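Local coordinates for type II restriction enzyme SfiI (PDB 2EZV), which cleaves double-stranded DNA at the interrupted palindrome GGCCNNNNNGGCC, acting as a tetrameric type IIF restriction endonuclease, at residues S15-T20 with V183-H188; D56-A61 with I159-Y164; M119-R124 with A217-Y222; Q193-D198 with K227-W232. All blocks are in the same frame, centred on the assembly; numbering follows the deposited sequence.

Interaction 1. Residues S15-T20 with V183-H188; sequences SVEKQT and VLSLPH
E17, on the long helix 10-41, reaches down to strand 176-186 of the central mixed sheet of this PDDEXK-clan nuclease, near the C-terminal part of the strand and the P187-H188 segment that follows. The helix and this part of the chain meet mainly through this one carboxylate. Its CG lies beside the backbone N (chi1 -81°) and the chain beyond is extended, a shape that carries the acid as far as H188. There E17 and H188 cross at about a right angle, with the carboxylate and imidazole planes 41° apart. OE1 takes a weak, bent hydrogen bond from the backbone N of H188, 2.9 Å long with an N-H...O angle of 127°, and lies 3.2 Å from H188 CB. The imidazole itself leads away from the acid, its ND1 bonded to the backbone N of R190 and its NE2 to the carbonyl O of P140. OE2 rests 3.6 Å from P187 CA and forms a salt bridge with R233, which also donates to the carbonyl O of S185. The buried acid is therefore matched by a cation, which would favour its ionised form. Loss of the carboxylate, as with an alanine here, is likely to leave R233 without its charged mate and the backbone N of H188 without this acceptor. Earlier in the strand, S185 sets its CB toward the helix and its OG lies 3.9 Å from E17 CB. A water lies between the two segments, 3.1 Å from E17 OE1 and 3.0 Å from the carbonyl O of L186.

Interaction 2. Residues D56-A61 with I159-Y164; sequences DITQYA and IFVHFY
F163 extends from strand 151-167 toward helix 49-62, meeting I57 and T58 with the far end of its ring. Its CB starts toward the helix, and with CG anti to the carbonyl carbon (chi1 -61°) the ring carries on in that direction. Beyond CG the two sides of the ring part company. CE1 comes within 3.3 Å of T58 OG1, which sits at the ring edge near its plane. CE2, on the other side, packs 3.7 Å from I57 CG2, and CZ at the end lies between the two residues, 4.0 Å from I57 CB and 3.3 Å from T58 OG1. That hydroxyl is bonded to the carbonyl O of A54 one turn back in its own helix, which satisfies it in this apolar setting. T58 and V161 meet tip to tip, T58 CG2 standing 4.1 Å from V161 CG2. Without the F163 ring, as with an alanine in its place, a gap is likely to open beside I57 and T58 in the helix-sheet interface. Helix 49-62 lies against the central sheet, its local axis 10.1 Å from that of the strand; I57 turns also to A35 and I38 of helix 10-41, while T58 touches A101 of strand 93-104.

Interaction 3. Residues M119-R124 with A217-Y222; sequences MDAEFR and ARIRVY. With nucleotides of chain A; nucleotides of chain B.
O6 of DG6 of chain B receives R220 NH2 at 2.8 Å, while R220 NH1 donates to N7 of the same guanine at 3.1 Å. The second bond is the straighter, with an N-H...N angle of 159° against 131° for the first. O6 lies at the guanidinium edge, near its plane, and the chain that brings the group there is extended from CG to NE. NH1 also donates to the carbonyl O of A206, a second hold that probably restrains the turn of the guanidinium. R218 repeats the pattern on DG14 of chain A, its NH2 2.9 Å from O6 and its NH1 3.3 Å from N7, although both bonds are weak and its chain bends at chi3. Y222 meets the backbone of DA4 of chain B: the sugar O5' lies over one face of the ring, offset toward the rim, and the phenol OH is 3.1 Å from C2'.

Between the two arginines, I219 points to the protein side of strand 219-221. With CG1 anti to the backbone N (chi1 -169°), its CD1 reaches A121 CB at 3.3 Å and F123 CE2 at 3.9 Å, where the F123 and I219 side chains slide past each other in opposite directions. F204 and M134 join this apolar packing. A small antiparallel sheet thus presents alternate residues to the DNA and to the hydrophobic interior. Paired donors to guanine N7 and O6 are the classic bidentate arginine-guanine readout of the major groove, consistent with recognition of the guanines of the GGCC half-sites.

Interaction 4. Residues Q193-D198 with K227-W232; sequences QRYNPD and KEACPW
The Y195 ring turns its edge to A229 and C230, with C230 CB in its plane. Along that edge CD2 stands 4.0 Å from A229 CB and CE2 3.8 Å from C230 CB. At the end of the ring the phenol oxygen approaches C230 as well, 3.4 Å from CB and 3.5 Å from SG. A second flat group flanks the same cysteine: C230 SG lies 3.1 Å above the plane of the W232 ring, offset toward its rim. The sulfur is thus set between the tyrosine hydroxyl and the indole, a position it reaches because SG is anti to the backbone N (chi1 -174°).

Both sides of the contact are helix ends. Y195 closes the short helix 192-195, and A229 closes helix 223-229; C230 is the first residue to leave helical geometry there, and P231 and W232 then begin a 3-10 turn. The Y195 side chain has CG beside the backbone N (chi1 -67°), and although its CB does not head straight for the other segment, the end of the ring does come near it. P187 and F203 also touch the tyrosine. W232 continues toward helix 10-41, where it packs on E14 and makes a cation-pi contact with K18.

Across the two segments the contact is apolar and edge-on, while the polar end of Y195 is held from outside them: OH is hydrogen-bonded to E14 OE2 and R233 NE. The buried hydroxyl is thereby satisfied between an acidic and a basic side chain, which would probably hold the phenol end in place beside C230.

How the interactions relate
Interactions 1 and 2 share the central mixed sheet, on its neighbouring strands 176-186 and 151-167, and their centres are about 15 Å apart; L184 N probably bonds F160 O across them. Along the chain interaction 2 is nested inside the loop closed by interaction 1. Interaction 4 follows interaction 1 in series, with centres about 12 Å apart, and the two touch through side chains. Interaction 3 alternates in sequence with interactions 1, 2 and 4; its centre is about 13 Å from that of interaction 4, and helix 223-229 follows directly on its DNA-reading strand. The central sheet and its helices thus adjoin, through interactions 1 and 4, the part of the subunit that contacts the guanines.

Interaction 1. Residues S15-T20 with V183-H188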
# COMPACT_ATOMS: atom_id res chain seq x y z
N SER D 15 4.29 26.87 -7.42
CA SER D 15 4.57 26.38 -6.09
C SER D 15 4.20 24.91 -5.93
O SER D 15 4.94 24.15 -5.32
CB SER D 15 3.81 27.23 -5.06
OG SER D 15 4.06 26.77 -3.75
N VAL D 16 3.06 24.51 -6.49
CA VAL D 16 2.66 23.11 -6.37
C VAL D 16 3.55 22.23 -7.23
O VAL D 16 3.74 21.05 -6.93
CB VAL D 16 1.18 22.85 -6.76
CG1 VAL D 16 0.37 24.12 -6.63
CG2 VAL D 16 1.10 22.27 -8.14
N GLU D 17 4.08 22.79 -8.32
CA GLU D 17 4.95 21.98 -9.17
C GLU D 17 6.25 21.81 -8.40
O GLU D 17 6.86 20.74 -8.41
CB GLU D 17 5.19 22.67 -10.52
CG GLU D 17 4.04 22.45 -11.51
CD GLU D 17 4.24 23.16 -12.85
OE1 GLU D 17 3.42 22.93 -13.76
OE2 GLU D 17 5.19 23.95 -13.00
N LYS D 18 6.64 22.86 -7.69
CA LYS D 18 7.87 22.82 -6.91
C LYS D 18 7.82 21.78 -5.80
O LYS D 18 8.77 21.02 -5.63
CB LYS D 18 8.15 24.20 -6.31
CG LYS D 18 9.56 24.36 -5.77
CD LYS D 18 9.71 25.73 -5.16
CE LYS D 18 11.14 26.02 -4.74
NZ LYS D 18 11.26 27.36 -4.08
N GLN D 19 6.72 21.71 -5.05
CA GLN D 19 6.65 20.72 -3.98
C GLN D 19 6.48 19.32 -4.56
O GLN D 19 6.87 18.33 -3.94
CB GLN D 19 5.53 21.05 -2.96
CG GLN D 19 4.10 20.80 -3.39
CD GLN D 19 3.10 21.08 -2.26
OE1 GLN D 19 3.02 22.20 -1.77
NE2 GLN D 19 2.35 20.06 -1.86
N THR D 20 5.91 19.23 -5.75
CA THR D 20 5.76 17.93 -6.41
C THR D 20 7.17 17.46 -6.74
O THR D 20 7.56 16.33 -6.45
CB THR D 20 4.95 18.04 -7.70
OG1 THR D 20 3.59 18.37 -7.39
CG2 THR D 20 4.99 16.73 -8.49
N VAL D 183 16.55 15.71 -12.62
CA VAL D 183 15.10 15.70 -12.53
C VAL D 183 14.60 17.04 -13.03
O VAL D 183 15.06 18.09 -12.55
CB VAL D 183 14.63 15.47 -11.09
CG1 VAL D 183 13.17 15.02 -11.09
CG2 VAL D 183 15.51 14.41 -10.40
N LEU D 184 13.69 17.02 -13.99
CA LEU D 184 13.15 18.26 -14.55
C LEU D 184 11.65 18.44 -14.34
O LEU D 184 10.87 17.49 -14.43
CB LEU D 184 13.44 18.34 -16.05
CG LEU D 184 14.87 18.44 -16.56
CD1 LEU D 184 15.66 17.17 -16.27
CD2 LEU D 184 14.82 18.67 -18.05
N SER D 185 11.26 19.68 -14.06
CA SER D 185 9.87 20.05 -13.85
C SER D 185 9.51 21.00 -14.99
O SER D 185 10.01 22.13 -15.05
CB SER D 185 9.70 20.74 -12.49
OG SER D 185 8.37 21.20 -12.29
N LEU D 186 8.65 20.55 -15.90
CA LEU D 186 8.25 21.38 -17.01
C LEU D 186 6.99 22.15 -16.65
O LEU D 186 5.98 21.56 -16.26
CB LEU D 186 8.02 20.55 -18.26
CG LEU D 186 9.27 19.78 -18.73
CD1 LEU D 186 8.98 19.14 -20.07
CD2 LEU D 186 10.47 20.72 -18.82
N PRO D 187 7.04 23.48 -16.80
CA PRO D 187 5.91 24.34 -16.48
C PRO D 187 4.60 24.01 -17.19
O PRO D 187 4.57 23.71 -18.39
CB PRO D 187 6.44 25.74 -16.80
CG PRO D 187 7.49 25.48 -17.84
CD PRO D 187 8.17 24.26 -17.33
N HIS D 188 3.52 24.05 -16.42
CA HIS D 188 2.19 23.78 -16.94
C HIS D 188 1.85 24.79 -18.05
O HIS D 188 2.38 25.90 -18.09
CB HIS D 188 1.18 23.89 -15.79
CG HIS D 188 -0.22 23.54 -16.17
ND1 HIS D 188 -1.04 24.40 -16.86
CD2 HIS D 188 -0.95 22.42 -15.95
CE1 HIS D 188 -2.22 23.83 -17.05
NE2 HIS D 188 -2.19 22.63 -16.50
O HOH W 1 3.27 20.53 -15.64

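Interaction 2. Residues D56-A61 with I159-Y164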
# COMPACT_ATOMS: atom_id res chain seq x y z
N ASP D 56 12.05 1.45 -14.77
CA ASP D 56 11.86 0.67 -13.56
C ASP D 56 12.42 1.36 -12.32
O ASP D 56 11.75 1.39 -11.28
CB ASP D 56 12.48 -0.72 -13.72
CG ASP D 56 11.67 -1.62 -14.66
OD1 ASP D 56 10.56 -1.20 -15.07
OD2 ASP D 56 12.14 -2.73 -14.97
N ILE D 57 13.64 1.90 -12.42
CA ILE D 57 14.27 2.60 -11.31
C ILE D 57 13.33 3.71 -10.84
O ILE D 57 13.00 3.82 -9.66
CB ILE D 57 15.59 3.29 -11.73
CG1 ILE D 57 16.58 2.28 -12.32
CG2 ILE D 57 16.21 3.97 -10.53
CD1 ILE D 57 17.26 1.40 -11.31
N THR D 58 12.92 4.54 -11.80
CA THR D 58 12.03 5.66 -11.55
C THR D 58 10.76 5.21 -10.82
O THR D 58 10.35 5.82 -9.83
CB THR D 58 11.60 6.33 -12.87
OG1 THR D 58 12.76 6.89 -13.51
CG2 THR D 58 10.58 7.43 -12.61
N GLN D 59 10.14 4.16 -11.34
CA GLN D 59 8.93 3.65 -10.74
C GLN D 59 9.13 3.20 -9.29
O GLN D 59 8.37 3.59 -8.41
CB GLN D 59 8.36 2.49 -11.55
CG GLN D 59 7.22 1.78 -10.81
CD GLN D 59 6.59 0.65 -11.59
OE1 GLN D 59 5.90 -0.19 -11.02
NE2 GLN D 59 6.80 0.64 -12.90
N TYR D 60 10.15 2.37 -9.06
CA TYR D 60 10.42 1.86 -7.72
C TYR D 60 10.75 2.98 -6.75
O TYR D 60 10.38 2.94 -5.58
CB TYR D 60 11.57 0.85 -7.74
CG TYR D 60 11.25 -0.43 -8.47
CD1 TYR D 60 12.25 -1.12 -9.16
CD2 TYR D 60 9.96 -0.96 -8.47
CE1 TYR D 60 11.97 -2.32 -9.82
CE2 TYR D 60 9.68 -2.15 -9.13
CZ TYR D 60 10.69 -2.82 -9.80
OH TYR D 60 10.41 -4.01 -10.45
N ALA D 61 11.45 3.99 -7.26
CA ALA D 61 11.82 5.13 -6.45
C ALA D 61 10.60 5.96 -6.06
O ALA D 61 10.46 6.33 -4.89
CB ALA D 61 12.82 6.01 -7.21
N ILE D 159 6.93 15.83 -15.24
CA ILE D 159 8.26 15.64 -14.69
C ILE D 159 9.13 14.67 -15.49
O ILE D 159 8.65 13.67 -16.00
CB ILE D 159 8.15 15.17 -13.24
CG1 ILE D 159 7.39 16.24 -12.45
CG2 ILE D 159 9.54 14.92 -12.63
CD1 ILE D 159 6.93 15.80 -11.11
N PHE D 160 10.42 14.98 -15.57
CA PHE D 160 11.36 14.14 -16.30
C PHE D 160 12.58 13.75 -15.48
O PHE D 160 13.27 14.60 -14.92
CB PHE D 160 11.82 14.83 -17.58
CG PHE D 160 10.74 14.94 -18.62
CD1 PHE D 160 9.75 15.91 -18.51
CD2 PHE D 160 10.71 14.06 -19.70
CE1 PHE D 160 8.74 15.99 -19.46
CE2 PHE D 160 9.71 14.14 -20.65
CZ PHE D 160 8.72 15.11 -20.53
N VAL D 161 12.83 12.44 -15.41
CA VAL D 161 13.98 11.92 -14.68
C VAL D 161 14.94 11.48 -15.78
O VAL D 161 14.64 10.58 -16.55
CB VAL D 161 13.58 10.73 -13.80
CG1 VAL D 161 14.67 10.39 -12.85
CG2 VAL D 161 12.32 11.07 -13.03
N HIS D 162 16.09 12.14 -15.84
CA HIS D 162 17.10 11.89 -16.87
C HIS D 162 18.35 11.21 -16.33
O HIS D 162 19.17 11.81 -15.63
CB HIS D 162 17.44 13.24 -17.51
CG HIS D 162 18.45 13.17 -18.61
ND1 HIS D 162 19.78 12.91 -18.38
CD2 HIS D 162 18.33 13.37 -19.94
CE1 HIS D 162 20.44 12.96 -19.53
NE2 HIS D 162 19.58 13.24 -20.49
N PHE D 163 18.49 9.93 -16.66
CA PHE D 163 19.64 9.16 -16.20
C PHE D 163 20.84 9.35 -17.13
O PHE D 163 20.91 8.78 -18.21
CB PHE D 163 19.26 7.68 -16.10
CG PHE D 163 18.15 7.40 -15.13
CD1 PHE D 163 16.84 7.81 -15.41
CD2 PHE D 163 18.40 6.76 -13.92
CE1 PHE D 163 15.82 7.58 -14.50
CE2 PHE D 163 17.38 6.53 -13.00
CZ PHE D 163 16.09 6.94 -13.29
N TYR D 164 21.78 10.18 -16.68
CA TYR D 164 23.01 10.47 -17.42
C TYR D 164 24.03 9.39 -17.09
O TYR D 164 24.48 9.27 -15.95
CB TYR D 164 23.54 11.84 -16.99
CG TYR D 164 24.93 12.14 -17.48
CD1 TYR D 164 25.94 12.47 -16.57
CD2 TYR D 164 25.24 12.11 -18.84
CE1 TYR D 164 27.22 12.75 -17.01
CE2 TYR D 164 26.52 12.40 -19.29
CZ TYR D 164 27.51 12.72 -18.37
OH TYR D 164 28.79 13.01 -18.80

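Interaction 3. Residues M119-R124 with A217-Y222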
# COMPACT_ATOMS: atom_id res chain seq x y z
N MET D 119 3.42 22.45 -22.76
CA MET D 119 2.88 23.70 -23.30
C MET D 119 3.31 23.93 -24.75
O MET D 119 4.31 23.37 -25.20
CB MET D 119 3.35 24.89 -22.46
CG MET D 119 4.85 25.03 -22.38
SD MET D 119 5.35 26.59 -21.67
CE MET D 119 4.88 26.35 -19.94
N ASP D 120 2.55 24.75 -25.48
CA ASP D 120 2.89 25.04 -26.87
C ASP D 120 4.30 25.61 -26.92
O ASP D 120 4.66 26.47 -26.12
CB ASP D 120 1.92 26.07 -27.47
CG ASP D 120 0.48 25.61 -27.43
OD1 ASP D 120 0.23 24.39 -27.48
OD2 ASP D 120 -0.41 26.49 -27.35
N ALA D 121 5.10 25.14 -27.88
CA ALA D 121 6.48 25.59 -28.00
C ALA D 121 6.74 26.41 -29.25
O ALA D 121 5.98 26.35 -30.21
CB ALA D 121 7.41 24.39 -27.97
N GLU D 122 7.82 27.17 -29.21
CA GLU D 122 8.23 28.03 -30.32
C GLU D 122 9.64 28.55 -30.04
O GLU D 122 9.91 29.06 -28.95
CB GLU D 122 7.25 29.19 -30.49
CG GLU D 122 7.17 30.11 -29.27
CD GLU D 122 5.87 30.89 -29.22
OE1 GLU D 122 4.79 30.26 -29.12
OE2 GLU D 122 5.92 32.14 -29.28
N PHE D 123 10.52 28.42 -31.02
CA PHE D 123 11.90 28.87 -30.87
C PHE D 123 12.49 29.11 -32.26
O PHE D 123 11.83 28.85 -33.26
CB PHE D 123 12.71 27.80 -30.12
CG PHE D 123 12.71 26.46 -30.79
CD1 PHE D 123 13.79 26.05 -31.57
CD2 PHE D 123 11.62 25.60 -30.65
CE1 PHE D 123 13.78 24.81 -32.21
CE2 PHE D 123 11.61 24.36 -31.29
CZ PHE D 123 12.69 23.96 -32.07
N ARG D 124 13.71 29.61 -32.31
CA ARG D 124 14.34 29.86 -33.60
C ARG D 124 15.45 28.85 -33.83
O ARG D 124 16.37 28.73 -33.02
CB ARG D 124 14.89 31.28 -33.67
N ALA D 217 8.99 14.52 -36.18
CA ALA D 217 9.28 15.81 -35.55
C ALA D 217 9.08 15.84 -34.03
O ALA D 217 7.98 15.60 -33.51
CB ALA D 217 8.45 16.93 -36.19
N ARG D 218 10.16 16.15 -33.32
CA ARG D 218 10.16 16.22 -31.87
C ARG D 218 10.69 17.57 -31.43
O ARG D 218 10.85 18.48 -32.24
CB ARG D 218 11.05 15.13 -31.30
CG ARG D 218 10.79 13.75 -31.86
CD ARG D 218 11.74 12.77 -31.20
NE ARG D 218 12.37 11.87 -32.15
CZ ARG D 218 13.38 11.06 -31.83
NH1 ARG D 218 13.85 11.05 -30.59
NH2 ARG D 218 13.90 10.26 -32.75
N ILE D 219 10.98 17.69 -30.13
CA ILE D 219 11.50 18.94 -29.59
C ILE D 219 12.51 18.64 -28.48
O ILE D 219 12.49 17.56 -27.89
CB ILE D 219 10.37 19.82 -29.04
CG1 ILE D 219 10.89 21.22 -28.73
CG2 ILE D 219 9.82 19.21 -27.77
CD1 ILE D 219 9.79 22.24 -28.52
N ARG D 220 13.38 19.60 -28.22
CA ARG D 220 14.39 19.45 -27.18
C ARG D 220 14.22 20.52 -26.10
O ARG D 220 13.67 21.59 -26.36
CB ARG D 220 15.80 19.58 -27.77
CG ARG D 220 16.50 18.26 -28.08
CD ARG D 220 18.00 18.50 -28.19
NE ARG D 220 18.77 17.27 -28.39
CZ ARG D 220 18.97 16.68 -29.57
NH1 ARG D 220 18.45 17.20 -30.68
NH2 ARG D 220 19.68 15.57 -29.64
N VAL D 221 14.70 20.21 -24.90
CA VAL D 221 14.67 21.13 -23.77
C VAL D 221 16.10 21.19 -23.27
O VAL D 221 16.70 20.16 -22.98
CB VAL D 221 13.78 20.61 -22.62
CG1 VAL D 221 13.91 21.53 -21.42
CG2 VAL D 221 12.33 20.52 -23.07
N TYR D 222 16.66 22.39 -23.17
CA TYR D 222 18.03 22.50 -22.71
C TYR D 222 18.17 22.85 -21.24
O TYR D 222 17.62 23.84 -20.77
CB TYR D 222 18.81 23.48 -23.60
CG TYR D 222 19.16 22.88 -24.94
CD1 TYR D 222 18.18 22.71 -25.92
CD2 TYR D 222 20.45 22.41 -25.20
CE1 TYR D 222 18.48 22.07 -27.12
CE2 TYR D 222 20.76 21.77 -26.41
CZ TYR D 222 19.76 21.60 -27.36
OH TYR D 222 20.04 20.96 -28.55
P DG A 14 15.62 6.83 -23.94
OP1 DG A 14 15.77 6.24 -22.58
OP2 DG A 14 14.84 8.09 -24.12
O5' DG A 14 17.08 7.10 -24.50
C5' DG A 14 17.25 7.37 -25.88
C4' DG A 14 18.49 6.70 -26.40
O4' DG A 14 18.28 6.45 -27.80
C3' DG A 14 19.74 7.57 -26.32
O3' DG A 14 20.90 6.74 -26.33
C2' DG A 14 19.66 8.36 -27.62
C1' DG A 14 19.05 7.34 -28.57
N9 DG A 14 18.18 7.91 -29.59
C8 DG A 14 16.99 8.57 -29.41
N7 DG A 14 16.46 8.98 -30.54
C5 DG A 14 17.36 8.56 -31.51
C6 DG A 14 17.33 8.71 -32.91
O6 DG A 14 16.48 9.28 -33.61
N1 DG A 14 18.44 8.12 -33.51
C2 DG A 14 19.45 7.47 -32.84
N2 DG A 14 20.45 6.97 -33.59
N3 DG A 14 19.49 7.32 -31.54
C4 DG A 14 18.42 7.89 -30.94
P DG B 6 18.83 21.30 -38.26
OP1 DG B 6 18.91 22.24 -39.41
OP2 DG B 6 17.57 21.21 -37.48
O5' DG B 6 19.22 19.85 -38.81
C5' DG B 6 20.21 19.07 -38.13
C4' DG B 6 20.24 17.64 -38.62
O4' DG B 6 20.80 16.85 -37.54
C3' DG B 6 18.85 17.03 -38.87
O3' DG B 6 19.04 15.80 -39.59
C2' DG B 6 18.46 16.56 -37.48
C1' DG B 6 19.79 16.03 -36.99
N9 DG B 6 19.99 15.91 -35.55
C8 DG B 6 19.24 16.45 -34.53
N7 DG B 6 19.65 16.08 -33.35
C5 DG B 6 20.75 15.26 -33.60
C6 DG B 6 21.61 14.56 -32.71
O6 DG B 6 21.57 14.52 -31.47
N1 DG B 6 22.59 13.86 -33.40
C2 DG B 6 22.74 13.83 -34.76
N2 DG B 6 23.75 13.10 -35.24
N3 DG B 6 21.94 14.48 -35.60
C4 DG B 6 20.98 15.16 -34.95
O5' DA B 4 22.13 25.46 -27.57
C5' DA B 4 22.83 24.47 -28.34
C4' DA B 4 22.64 24.61 -29.84
O4' DA B 4 23.66 23.83 -30.50
C3' DA B 4 21.32 24.07 -30.38
O3' DA B 4 20.95 24.75 -31.58
C2' DA B 4 21.64 22.61 -30.64
C1' DA B 4 23.09 22.67 -31.10
N9 DA B 4 23.91 21.53 -30.70
C8 DA B 4 24.09 21.01 -29.45
N7 DA B 4 24.93 20.00 -29.41
C5 DA B 4 25.31 19.84 -30.73
C6 DA B 4 26.19 18.94 -31.35
N6 DA B 4 26.87 17.99 -30.70
N1 DA B 4 26.35 19.04 -32.69
C2 DA B 4 25.67 19.99 -33.35
N3 DA B 4 24.82 20.90 -32.87
C4 DA B 4 24.68 20.77 -31.54

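Interaction 4. Residues Q193-D198 with K227-W232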
# COMPACT_ATOMS: atom_id res chain seq x y z
N GLN D 193 3.11 32.21 -21.04
CA GLN D 193 3.54 33.61 -21.10
C GLN D 193 4.82 33.86 -20.31
O GLN D 193 5.66 34.68 -20.71
CB GLN D 193 2.42 34.52 -20.59
N ARG D 194 4.99 33.14 -19.19
CA ARG D 194 6.17 33.29 -18.35
C ARG D 194 7.43 32.60 -18.87
O ARG D 194 8.53 33.13 -18.73
CB ARG D 194 5.89 32.77 -16.93
CG ARG D 194 5.00 33.65 -16.08
CD ARG D 194 5.00 33.16 -14.63
NE ARG D 194 4.20 34.02 -13.77
CZ ARG D 194 4.03 33.83 -12.47
NH1 ARG D 194 4.60 32.80 -11.86
NH2 ARG D 194 3.29 34.68 -11.77
N TYR D 195 7.28 31.41 -19.46
CA TYR D 195 8.44 30.66 -19.94
C TYR D 195 8.67 30.57 -21.46
O TYR D 195 9.75 30.17 -21.89
CB TYR D 195 8.41 29.23 -19.36
CG TYR D 195 8.61 29.16 -17.86
CD1 TYR D 195 7.53 29.29 -16.97
CD2 TYR D 195 9.88 29.01 -17.32
CE1 TYR D 195 7.73 29.27 -15.59
CE2 TYR D 195 10.09 29.00 -15.95
CZ TYR D 195 9.02 29.13 -15.09
OH TYR D 195 9.26 29.14 -13.74
N ASN D 196 7.67 30.92 -22.27
CA ASN D 196 7.82 30.88 -23.73
C ASN D 196 6.90 31.87 -24.43
O ASN D 196 6.00 31.48 -25.19
CB ASN D 196 7.56 29.46 -24.26
N PRO D 197 7.11 33.18 -24.19
CA PRO D 197 6.29 34.22 -24.81
C PRO D 197 6.64 34.44 -26.28
O PRO D 197 5.76 34.66 -27.11
CB PRO D 197 6.59 35.44 -23.95
CG PRO D 197 8.03 35.24 -23.61
CD PRO D 197 8.10 33.76 -23.27
N ASP D 198 7.93 34.36 -26.60
CA ASP D 198 8.40 34.55 -27.97
C ASP D 198 9.51 33.55 -28.30
O ASP D 198 10.24 33.11 -27.41
CB ASP D 198 8.90 35.99 -28.15
CG ASP D 198 10.13 36.29 -27.32
OD1 ASP D 198 11.25 35.96 -27.78
OD2 ASP D 198 9.98 36.84 -26.21
N LYS D 227 17.39 26.05 -16.25
CA LYS D 227 17.91 26.46 -14.96
C LYS D 227 18.00 27.99 -14.86
O LYS D 227 17.85 28.56 -13.78
CB LYS D 227 19.30 25.87 -14.72
CG LYS D 227 19.81 26.11 -13.31
CD LYS D 227 21.25 25.63 -13.12
CE LYS D 227 22.24 26.57 -13.78
NZ LYS D 227 23.65 26.16 -13.50
N GLU D 228 18.25 28.64 -15.99
CA GLU D 228 18.35 30.10 -16.01
C GLU D 228 16.96 30.71 -15.86
O GLU D 228 16.78 31.67 -15.10
CB GLU D 228 18.99 30.56 -17.31
N ALA D 229 15.99 30.15 -16.57
CA ALA D 229 14.63 30.66 -16.49
C ALA D 229 14.08 30.46 -15.08
O ALA D 229 13.34 31.29 -14.57
CB ALA D 229 13.75 29.95 -17.50
N CYS D 230 14.47 29.35 -14.45
CA CYS D 230 14.01 29.03 -13.10
C CYS D 230 14.89 27.92 -12.53
O CYS D 230 14.70 26.74 -12.84
CB CYS D 230 12.55 28.58 -13.14
SG CYS D 230 11.78 28.31 -11.52
N PRO D 231 15.86 28.28 -11.68
CA PRO D 231 16.79 27.34 -11.05
C PRO D 231 16.23 26.04 -10.49
O PRO D 231 16.77 24.97 -10.77
CB PRO D 231 17.45 28.20 -9.97
CG PRO D 231 17.49 29.55 -10.60
CD PRO D 231 16.11 29.66 -11.21
N TRP D 232 15.16 26.11 -9.70
CA TRP D 232 14.62 24.89 -9.10
C TRP D 232 13.99 23.90 -10.06
O TRP D 232 13.80 22.75 -9.71
CB TRP D 232 13.63 25.20 -7.97
CG TRP D 232 12.38 25.92 -8.37
CD1 TRP D 232 12.13 27.26 -8.24
CD2 TRP D 232 11.19 25.35 -8.93
NE1 TRP D 232 10.86 27.55 -8.68
CE2 TRP D 232 10.26 26.40 -9.11
CE3 TRP D 232 10.82 24.05 -9.30
CZ2 TRP D 232 8.98 26.19 -9.64
CZ3 TRP D 232 9.55 23.84 -9.83
CH2 TRP D 232 8.65 24.90 -10.00